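Local coordinates for cytochrome c-550-like protein (Thermosynechococcus elongatus, PDB 4LJI) that probably works as a low-potential c-type cytochrome that carries electrons on one covalently bound heme c and can partly replace cytochrome c-550, at residues E112-E115 / T116-A119; R102-E106 / D107-T111. All coordinates share one frame; numbering follows the deposited sequence.

Interaction 1 (E112-E115 / T116-A119)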
ATOM      1  N   GLU A 112      -9.507  -8.773 -16.476  1.00 20.73           N
ATOM      2  CA  GLU A 112      -8.181  -8.907 -17.066  1.00 19.08           C
ATOM      3  C   GLU A 112      -7.101  -8.288 -16.180  1.00 20.88           C
ATOM      4  O   GLU A 112      -6.010  -8.839 -16.028  1.00 23.13           O
ATOM      5  CB  GLU A 112      -8.132  -8.266 -18.446  1.00 22.46           C
ATOM      6  CG  GLU A 112      -8.922  -9.034 -19.513  1.00 25.72           C
ATOM      7  CD  GLU A 112     -10.291  -8.427 -19.753  1.00 31.99           C
ATOM      8  OE1 GLU A 112     -10.867  -7.871 -18.787  1.00 33.06           O
ATOM      9  OE2 GLU A 112     -10.789  -8.507 -20.912  1.00 41.09           O
ATOM     10  N   GLN A 113      -7.406  -7.124 -15.627  1.00 15.96           N
ATOM     11  CA  GLN A 113      -6.461  -6.475 -14.703  1.00 21.09           C
ATOM     12  C   GLN A 113      -6.166  -7.366 -13.508  1.00 20.22           C
ATOM     13  O   GLN A 113      -4.992  -7.572 -13.144  1.00 15.44           O
ATOM     14  CB  GLN A 113      -6.989  -5.143 -14.190  1.00 21.27           C
ATOM     15  CG  GLN A 113      -6.891  -4.008 -15.172  1.00 22.56           C
ATOM     16  CD  GLN A 113      -7.534  -2.760 -14.632  1.00 31.21           C
ATOM     17  OE1 GLN A 113      -8.692  -2.762 -14.210  1.00 32.31           O
ATOM     18  NE2 GLN A 113      -6.772  -1.684 -14.613  1.00 28.18           N
ATOM     19  N   LEU A 114      -7.216  -7.887 -12.882  1.00 15.50           N
ATOM     20  CA  LEU A 114      -7.057  -8.780 -11.738  1.00 16.38           C
ATOM     21  C   LEU A 114      -6.327 -10.069 -12.125  1.00 15.03           C
ATOM     22  O   LEU A 114      -5.556 -10.604 -11.305  1.00 16.06           O
ATOM     23  CB  LEU A 114      -8.417  -9.096 -11.140  1.00 24.34           C
ATOM     24  CG  LEU A 114      -8.438  -9.375  -9.663  1.00 25.95           C
ATOM     25  CD1 LEU A 114      -7.886  -8.136  -8.922  1.00 27.23           C
ATOM     26  CD2 LEU A 114      -9.823  -9.673  -9.206  1.00 19.65           C
ATOM     27  N   GLU A 115      -6.533 -10.577 -13.344  1.00 16.44           N
ATOM     28  CA  GLU A 115      -5.736 -11.688 -13.845  1.00 14.84           C
ATOM     29  C   GLU A 115      -4.256 -11.374 -13.857  1.00 17.19           C
ATOM     30  O   GLU A 115      -3.462 -12.216 -13.477  1.00 16.32           O
ATOM     31  CB  GLU A 115      -6.171 -12.084 -15.274  1.00 19.62           C
ATOM     32  CG  GLU A 115      -7.423 -12.914 -15.326  1.00 24.18           C
ATOM     33  CD  GLU A 115      -7.905 -13.141 -16.731  1.00 32.43           C
ATOM     34  OE1 GLU A 115      -8.926 -13.838 -16.886  1.00 37.93           O
ATOM     35  OE2 GLU A 115      -7.258 -12.619 -17.667  1.00 34.30           O
ATOM     36  N   THR A 116      -3.885 -10.184 -14.314  1.00 15.13           N
ATOM     37  CA  THR A 116      -2.468  -9.863 -14.376  1.00 13.93           C
ATOM     38  C   THR A 116      -1.876  -9.705 -12.971  1.00 19.62           C
ATOM     39  O   THR A 116      -0.715 -10.026 -12.784  1.00 14.79           O
ATOM     40  CB  THR A 116      -2.191  -8.593 -15.183  1.00 16.78           C
ATOM     41  OG1 THR A 116      -2.694  -7.464 -14.457  1.00 16.98           O
ATOM     42  CG2 THR A 116      -2.818  -8.674 -16.577  1.00 18.29           C
ATOM     43  N   LEU A 117      -2.672  -9.220 -12.011  1.00 13.86           N
ATOM     44  CA  LEU A 117      -2.217  -9.098 -10.609  1.00 11.97           C
ATOM     45  C   LEU A 117      -2.056 -10.505 -10.028  1.00 15.19           C
ATOM     46  O   LEU A 117      -1.051 -10.808  -9.379  1.00 13.03           O
ATOM     47  CB  LEU A 117      -3.194  -8.236  -9.796  1.00 13.16           C
ATOM     48  CG  LEU A 117      -3.119  -8.123  -8.274  1.00 15.26           C
ATOM     49  CD1 LEU A 117      -1.711  -7.658  -7.876  1.00 14.92           C
ATOM     50  CD2 LEU A 117      -4.165  -7.119  -7.780  1.00 15.15           C
ATOM     51  N   ALA A 118      -3.055 -11.364 -10.229  1.00 12.26           N
ATOM     52  CA  ALA A 118      -2.900 -12.758  -9.817  1.00 12.34           C
ATOM     53  C   ALA A 118      -1.666 -13.384 -10.470  1.00 16.64           C
ATOM     54  O   ALA A 118      -0.907 -14.090  -9.773  1.00 13.59           O
ATOM     55  CB  ALA A 118      -4.183 -13.591 -10.137  1.00 13.71           C
ATOM     56  N   ALA A 119      -1.451 -13.170 -11.780  1.00 12.99           N
ATOM     57  CA  ALA A 119      -0.270 -13.740 -12.442  1.00 13.31           C
ATOM     58  C   ALA A 119       1.037 -13.240 -11.800  1.00 14.08           C
ATOM     59  O   ALA A 119       1.965 -14.012 -11.580  1.00 15.26           O
ATOM     60  CB  ALA A 119      -0.274 -13.423 -13.933  1.00 16.39           C
TER
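Thr116 grips the turn of helix before it twice. Its backbone N donates to Glu112 O at 3.0 Å, and its hydroxyl OG1 donates to Gln113 O at 2.6 Å. The second bond is possible because OG1 sits between the backbone N and the carbonyl carbon (chi1 69°), where it faces back along the helix; a serine or threonine can satisfy its hydroxyl this way inside a helix. Gln113 O accepts two donors, OG1 at one side and Leu117 N in the carbonyl plane at 3.1 Å. A valine in place of Thr116 would probably cost Gln113 O its hydroxyl donor and put a methyl group against that carbonyl. The i to i+4 backbone bonds continue with Ala118 N to Leu114 O, a nearly straight bond of 2.8 Å (174° at the hydrogen), and Ala119 N to Glu115 O.

Between the two segments the apolar contact is made by the leucines, whose branches meet at Leu114 CD1 and Leu117 CD2, 4.0 Å apart. Both have CG anti to the backbone N, which places their methyl groups together on the buried face, and Leu117 also touches the heme.

The small Ala118 and Ala119 suit close neighbours: Ala118 meets Leu82 of helix 79-87, and Ala119 meets Leu36 of helix 33-46 and Phe31 of strand 28-32. Leu117 packs on Phe43 and Leu114 on Val83, so helix 111-127 lies against both helices.

Interaction 2 (R102-E106 / D107-T111). With HEC (heme c), chain C.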
ATOM      1  N   ARG A 102      -8.130  -6.754   1.155  1.00 23.52           N
ATOM      2  CA  ARG A 102      -8.738  -5.691   0.361  1.00 21.81           C
ATOM      3  C   ARG A 102      -9.603  -6.324  -0.713  1.00 21.99           C
ATOM      4  O   ARG A 102      -9.096  -6.969  -1.632  1.00 23.96           O
ATOM      5  CB  ARG A 102      -7.651  -4.833  -0.298  1.00 23.44           C
ATOM      6  CG  ARG A 102      -8.159  -3.694  -1.135  1.00 28.00           C
ATOM      7  CD  ARG A 102      -9.214  -2.908  -0.392  1.00 37.93           C
ATOM      8  NE  ARG A 102      -9.437  -1.614  -1.021  1.00 43.19           N
ATOM      9  CZ  ARG A 102      -8.812  -0.498  -0.657  1.00 45.02           C
ATOM     10  NH1 ARG A 102      -9.061   0.641  -1.291  1.00 45.08           N
ATOM     11  NH2 ARG A 102      -7.939  -0.529   0.341  1.00 41.77           N
ATOM     12  N   ARG A 103     -10.908  -6.163  -0.585  1.00 21.34           N
ATOM     13  CA  ARG A 103     -11.820  -6.678  -1.589  1.00 20.57           C
ATOM     14  C   ARG A 103     -11.673  -5.804  -2.834  1.00 20.10           C
ATOM     15  O   ARG A 103     -11.542  -4.579  -2.724  1.00 27.16           O
ATOM     16  CB  ARG A 103     -13.227  -6.595  -1.017  1.00 26.78           C
ATOM     17  CG  ARG A 103     -14.233  -7.517  -1.628  1.00 35.75           C
ATOM     18  CD  ARG A 103     -15.230  -7.938  -0.556  1.00 44.64           C
ATOM     19  NE  ARG A 103     -16.201  -8.899  -1.073  1.00 45.40           N
ATOM     20  CZ  ARG A 103     -17.041  -9.596  -0.315  1.00 49.38           C
ATOM     21  NH1 ARG A 103     -17.027  -9.455   1.007  1.00 51.83           N
ATOM     22  NH2 ARG A 103     -17.886 -10.445  -0.875  1.00 47.25           N
ATOM     23  N   VAL A 104     -11.696  -6.397  -4.027  1.00 22.53           N
ATOM     24  CA  VAL A 104     -11.528  -5.595  -5.217  1.00 17.30           C
ATOM     25  C   VAL A 104     -12.766  -5.792  -6.109  1.00 22.66           C
ATOM     26  O   VAL A 104     -12.997  -6.868  -6.644  1.00 27.06           O
ATOM     27  CB  VAL A 104     -10.265  -5.956  -5.971  1.00 14.77           C
ATOM     28  CG1 VAL A 104     -10.167  -5.159  -7.237  1.00 20.73           C
ATOM     29  CG2 VAL A 104      -9.036  -5.661  -5.108  1.00 16.86           C
ATOM     30  N   SER A 105     -13.546  -4.723  -6.228  1.00 24.04           N
ATOM     31  CA  SER A 105     -14.808  -4.721  -6.940  1.00 23.61           C
ATOM     32  C   SER A 105     -14.499  -4.647  -8.408  1.00 22.36           C
ATOM     33  O   SER A 105     -13.416  -4.262  -8.799  1.00 23.94           O
ATOM     34  CB  SER A 105     -15.608  -3.481  -6.564  1.00 29.11           C
ATOM     35  OG  SER A 105     -15.181  -2.365  -7.355  1.00 36.35           O
ATOM     36  N   GLU A 106     -15.467  -4.996  -9.255  1.00 21.88           N
ATOM     37  CA  GLU A 106     -15.193  -4.933 -10.681  1.00 23.17           C
ATOM     38  C   GLU A 106     -15.102  -3.503 -11.165  1.00 24.63           C
ATOM     39  O   GLU A 106     -14.612  -3.231 -12.253  1.00 32.90           O
ATOM     40  CB  GLU A 106     -16.273  -5.662 -11.460  1.00 24.47           C
ATOM     41  CG  GLU A 106     -16.235  -7.157 -11.268  1.00 26.42           C
ATOM     42  CD  GLU A 106     -17.099  -7.877 -12.283  1.00 26.75           C
ATOM     43  OE1 GLU A 106     -16.784  -7.828 -13.497  1.00 28.35           O
ATOM     44  OE2 GLU A 106     -18.097  -8.506 -11.874  1.00 31.30           O
ATOM     45  N   ASP A 107     -15.619  -2.596 -10.352  1.00 26.68           N
ATOM     46  CA  ASP A 107     -15.581  -1.176 -10.640  1.00 30.60           C
ATOM     47  C   ASP A 107     -14.176  -0.643 -10.360  1.00 33.32           C
ATOM     48  O   ASP A 107     -13.782   0.418 -10.848  1.00 36.83           O
ATOM     49  CB  ASP A 107     -16.620  -0.473  -9.777  1.00 38.21           C
ATOM     50  CG  ASP A 107     -17.954  -1.203  -9.781  1.00 45.63           C
ATOM     51  OD1 ASP A 107     -18.749  -1.020 -10.740  1.00 51.20           O
ATOM     52  OD2 ASP A 107     -18.197  -1.987  -8.834  1.00 47.48           O
ATOM     53  N   TRP A 108     -13.420  -1.405  -9.584  1.00 29.27           N
ATOM     54  CA  TRP A 108     -12.051  -1.030  -9.248  1.00 33.50           C
ATOM     55  C   TRP A 108     -11.080  -1.678 -10.238  1.00 31.70           C
ATOM     56  O   TRP A 108     -10.345  -0.987 -10.942  1.00 36.01           O
ATOM     57  CB  TRP A 108     -11.752  -1.432  -7.804  1.00 32.37           C
ATOM     58  CG  TRP A 108     -10.487  -0.848  -7.231  1.00 35.16           C
ATOM     59  CD1 TRP A 108      -9.241  -1.384  -7.306  1.00 35.42           C
ATOM     60  CD2 TRP A 108     -10.355   0.370  -6.484  1.00 40.66           C
ATOM     61  NE1 TRP A 108      -8.333  -0.578  -6.661  1.00 31.75           N
ATOM     62  CE2 TRP A 108      -8.993   0.509  -6.149  1.00 38.54           C
ATOM     63  CE3 TRP A 108     -11.257   1.357  -6.065  1.00 45.20           C
ATOM     64  CZ2 TRP A 108      -8.507   1.596  -5.411  1.00 37.47           C
ATOM     65  CZ3 TRP A 108     -10.769   2.443  -5.331  1.00 41.69           C
ATOM     66  CH2 TRP A 108      -9.407   2.549  -5.018  1.00 37.19           C
ATOM     67  N   LEU A 109     -11.089  -3.006 -10.305  1.00 24.82           N
ATOM     68  CA  LEU A 109     -10.273  -3.718 -11.281  1.00 24.20           C
ATOM     69  C   LEU A 109     -11.099  -4.653 -12.168  1.00 20.70           C
ATOM     70  O   LEU A 109     -11.934  -5.391 -11.675  1.00 27.46           O
ATOM     71  CB  LEU A 109      -9.173  -4.501 -10.561  1.00 26.75           C
ATOM     72  CG  LEU A 109      -8.171  -3.571  -9.881  1.00 27.90           C
ATOM     73  CD1 LEU A 109      -7.158  -4.372  -9.081  1.00 29.50           C
ATOM     74  CD2 LEU A 109      -7.496  -2.730 -10.932  1.00 28.48           C
ATOM     75  N   THR A 110     -10.851  -4.619 -13.471  1.00 16.25           N
ATOM     76  CA  THR A 110     -11.576  -5.484 -14.424  1.00 18.43           C
ATOM     77  C   THR A 110     -10.998  -6.879 -14.268  1.00 19.78           C
ATOM     78  O   THR A 110      -9.941  -7.059 -13.659  1.00 19.14           O
ATOM     79  CB  THR A 110     -11.340  -5.052 -15.849  1.00 26.15           C
ATOM     80  OG1 THR A 110      -9.961  -5.273 -16.199  1.00 22.11           O
ATOM     81  CG2 THR A 110     -11.704  -3.571 -16.020  1.00 25.35           C
ATOM     82  N   THR A 111     -11.707  -7.854 -14.807  1.00 19.76           N
ATOM     83  CA  THR A 111     -11.275  -9.244 -14.867  1.00 19.78           C
ATOM     84  C   THR A 111      -9.832  -9.384 -15.340  1.00 25.25           C
ATOM     85  O   THR A 111      -9.035 -10.041 -14.685  1.00 18.80           O
ATOM     86  CB  THR A 111     -12.196 -10.024 -15.842  1.00 22.28           C
ATOM     87  OG1 THR A 111     -13.546  -9.812 -15.433  1.00 25.66           O
ATOM     88  CG2 THR A 111     -11.873 -11.521 -15.843  1.00 18.82           C
TER
HETATM   89 FE   HEC C 301      -4.376  -9.379   1.197  1.00 13.28          FE
HETATM   90  CHA HEC C 301      -4.608 -12.530   2.588  1.00 19.35           C
HETATM   91  CHB HEC C 301      -3.926 -10.764  -1.929  1.00 11.27           C
HETATM   92  CHC HEC C 301      -4.446  -6.185  -0.277  1.00 13.24           C
HETATM   93  CHD HEC C 301      -4.309  -7.973   4.253  1.00 16.28           C
HETATM   94  NA  HEC C 301      -4.231 -11.236   0.466  1.00 11.28           N
HETATM   95  C1A HEC C 301      -4.408 -12.394   1.224  1.00 11.46           C
HETATM   96  C2A HEC C 301      -4.272 -13.533   0.338  1.00 14.00           C
HETATM   97  C3A HEC C 301      -4.074 -13.027  -0.909  1.00 14.43           C
HETATM   98  C4A HEC C 301      -4.089 -11.627  -0.861  1.00 12.67           C
HETATM   99  CMA HEC C 301      -3.911 -13.831  -2.172  1.00 13.94           C
HETATM  100  CAA HEC C 301      -4.324 -15.016   0.712  1.00 12.12           C
HETATM  101  CBA HEC C 301      -2.935 -15.512   1.187  1.00 14.20           C
HETATM  102  CGA HEC C 301      -2.893 -16.975   1.557  1.00 16.34           C
HETATM  103  O1A HEC C 301      -3.886 -17.736   1.388  1.00 13.48           O
HETATM  104  O2A HEC C 301      -1.817 -17.455   2.043  1.00 16.25           O
HETATM  105  NB  HEC C 301      -4.200  -8.599  -0.730  1.00 19.60           N
HETATM  106  C1B HEC C 301      -4.073  -9.361  -1.833  1.00 10.49           C
HETATM  107  C2B HEC C 301      -3.999  -8.516  -2.960  1.00 10.37           C
HETATM  108  C3B HEC C 301      -4.180  -7.219  -2.549  1.00 10.73           C
HETATM  109  C4B HEC C 301      -4.281  -7.304  -1.083  1.00 15.21           C
HETATM  110  CMB HEC C 301      -3.855  -8.985  -4.391  1.00 13.22           C
HETATM  111  CAB HEC C 301      -4.184  -5.982  -3.369  1.00 10.11           C
HETATM  112  CBB HEC C 301      -5.287  -5.921  -4.207  1.00 12.91           C
HETATM  113  NC  HEC C 301      -4.369  -7.427   1.863  1.00 10.47           N
HETATM  114  C1C HEC C 301      -4.427  -6.291   1.099  1.00 14.63           C
HETATM  115  C2C HEC C 301      -4.281  -5.202   1.967  1.00 16.13           C
HETATM  116  C3C HEC C 301      -4.247  -5.685   3.250  1.00 17.98           C
HETATM  117  C4C HEC C 301      -4.314  -7.105   3.194  1.00 18.05           C
HETATM  118  CMC HEC C 301      -4.227  -3.743   1.537  1.00 19.12           C
HETATM  119  CAC HEC C 301      -4.059  -4.841   4.472  1.00 15.87           C
HETATM  120  CBC HEC C 301      -4.969  -3.901   4.814  1.00 16.67           C
HETATM  121  ND  HEC C 301      -4.434 -10.115   3.027  1.00 18.50           N
HETATM  122  C1D HEC C 301      -4.459  -9.360   4.136  1.00 11.34           C
HETATM  123  C2D HEC C 301      -4.629 -10.214   5.311  1.00 13.48           C
HETATM  124  C3D HEC C 301      -4.696 -11.484   4.865  1.00 16.29           C
HETATM  125  C4D HEC C 301      -4.557 -11.408   3.418  1.00 13.03           C
HETATM  126  CMD HEC C 301      -4.689  -9.748   6.752  1.00 17.91           C
HETATM  127  CAD HEC C 301      -4.904 -12.715   5.706  1.00 18.63           C
HETATM  128  CBD HEC C 301      -6.398 -13.081   5.587  1.00 24.66           C
HETATM  129  CGD HEC C 301      -7.123 -14.140   6.396  1.00 26.81           C
HETATM  130  O1D HEC C 301      -6.618 -15.263   6.668  1.00 26.54           O
HETATM  131  O2D HEC C 301      -8.291 -13.880   6.777  1.00 34.53           O
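Ser105 O receives the backbone N-H groups of both Trp108 and Leu109, closing a type I beta turn, Ser105 to Trp108, that Leu109 extends into an alpha turn, in the cytochrome c loop between the axial ligand Cys101 and helix 111-127. Leu109 N lies nearly end-on to the carbonyl, 3.0 Å from Ser105 O, and Trp108 N well above its plane. Serine suits the start because OG, between the backbone N and the carbonyl carbon (chi1 83°), turns toward the N-H groups two and three residues on, accepting weak bonds from Asp107 N and Trp108 N.

The packed side is apolar. Val104 CG1 presses on Leu109 CB at 3.5 Å and on the indole at Trp108 CD1, while CG2 faces the heme at CBB, 3.9 Å away. A beta-branched valine thus serves both.

On the solvent side Glu106 and Asp107 are exposed, as befits charged chains; Thr110 is polar because it N-caps helix 111-127. The Trp108 indole is loosely covered: the Arg102 guanidinium nears it obliquely, CZ 5.6 Å from the centroid of its six-membered ring, at most a weak cation-pi attraction. Asn49 of the second subunit holds the guanidinium, and Asn46 holds Trp108 NE1. Arg102 CB lies 3.5 Å from the heme meso carbon CHC.

After strands 17-21 and 28-32 the chain makes helix 33-46 and, later, helix 79-87, then passes the axial Cys101 into interaction 2. Within 102-111 it closes a short turn, Ser105 to Leu109, and runs into helix 111-127, where interaction 1 forms the first turns. The two are in series and neither nests nor crosses. Thr110 OG1 caps Gln113 N and Gln113 OE1 accepts from Thr110 N, a capping box that joins loop to helix. The apolar sides merge where Leu114 CD1 meets Leu109 CD1 at 3.8 Å and also nears Val104. Together they tie the loop after Cys101 to helix 111-127 and, through it, to helices 33-46 and 79-87, with Leu117, Val104 and Arg102 all bordering the heme.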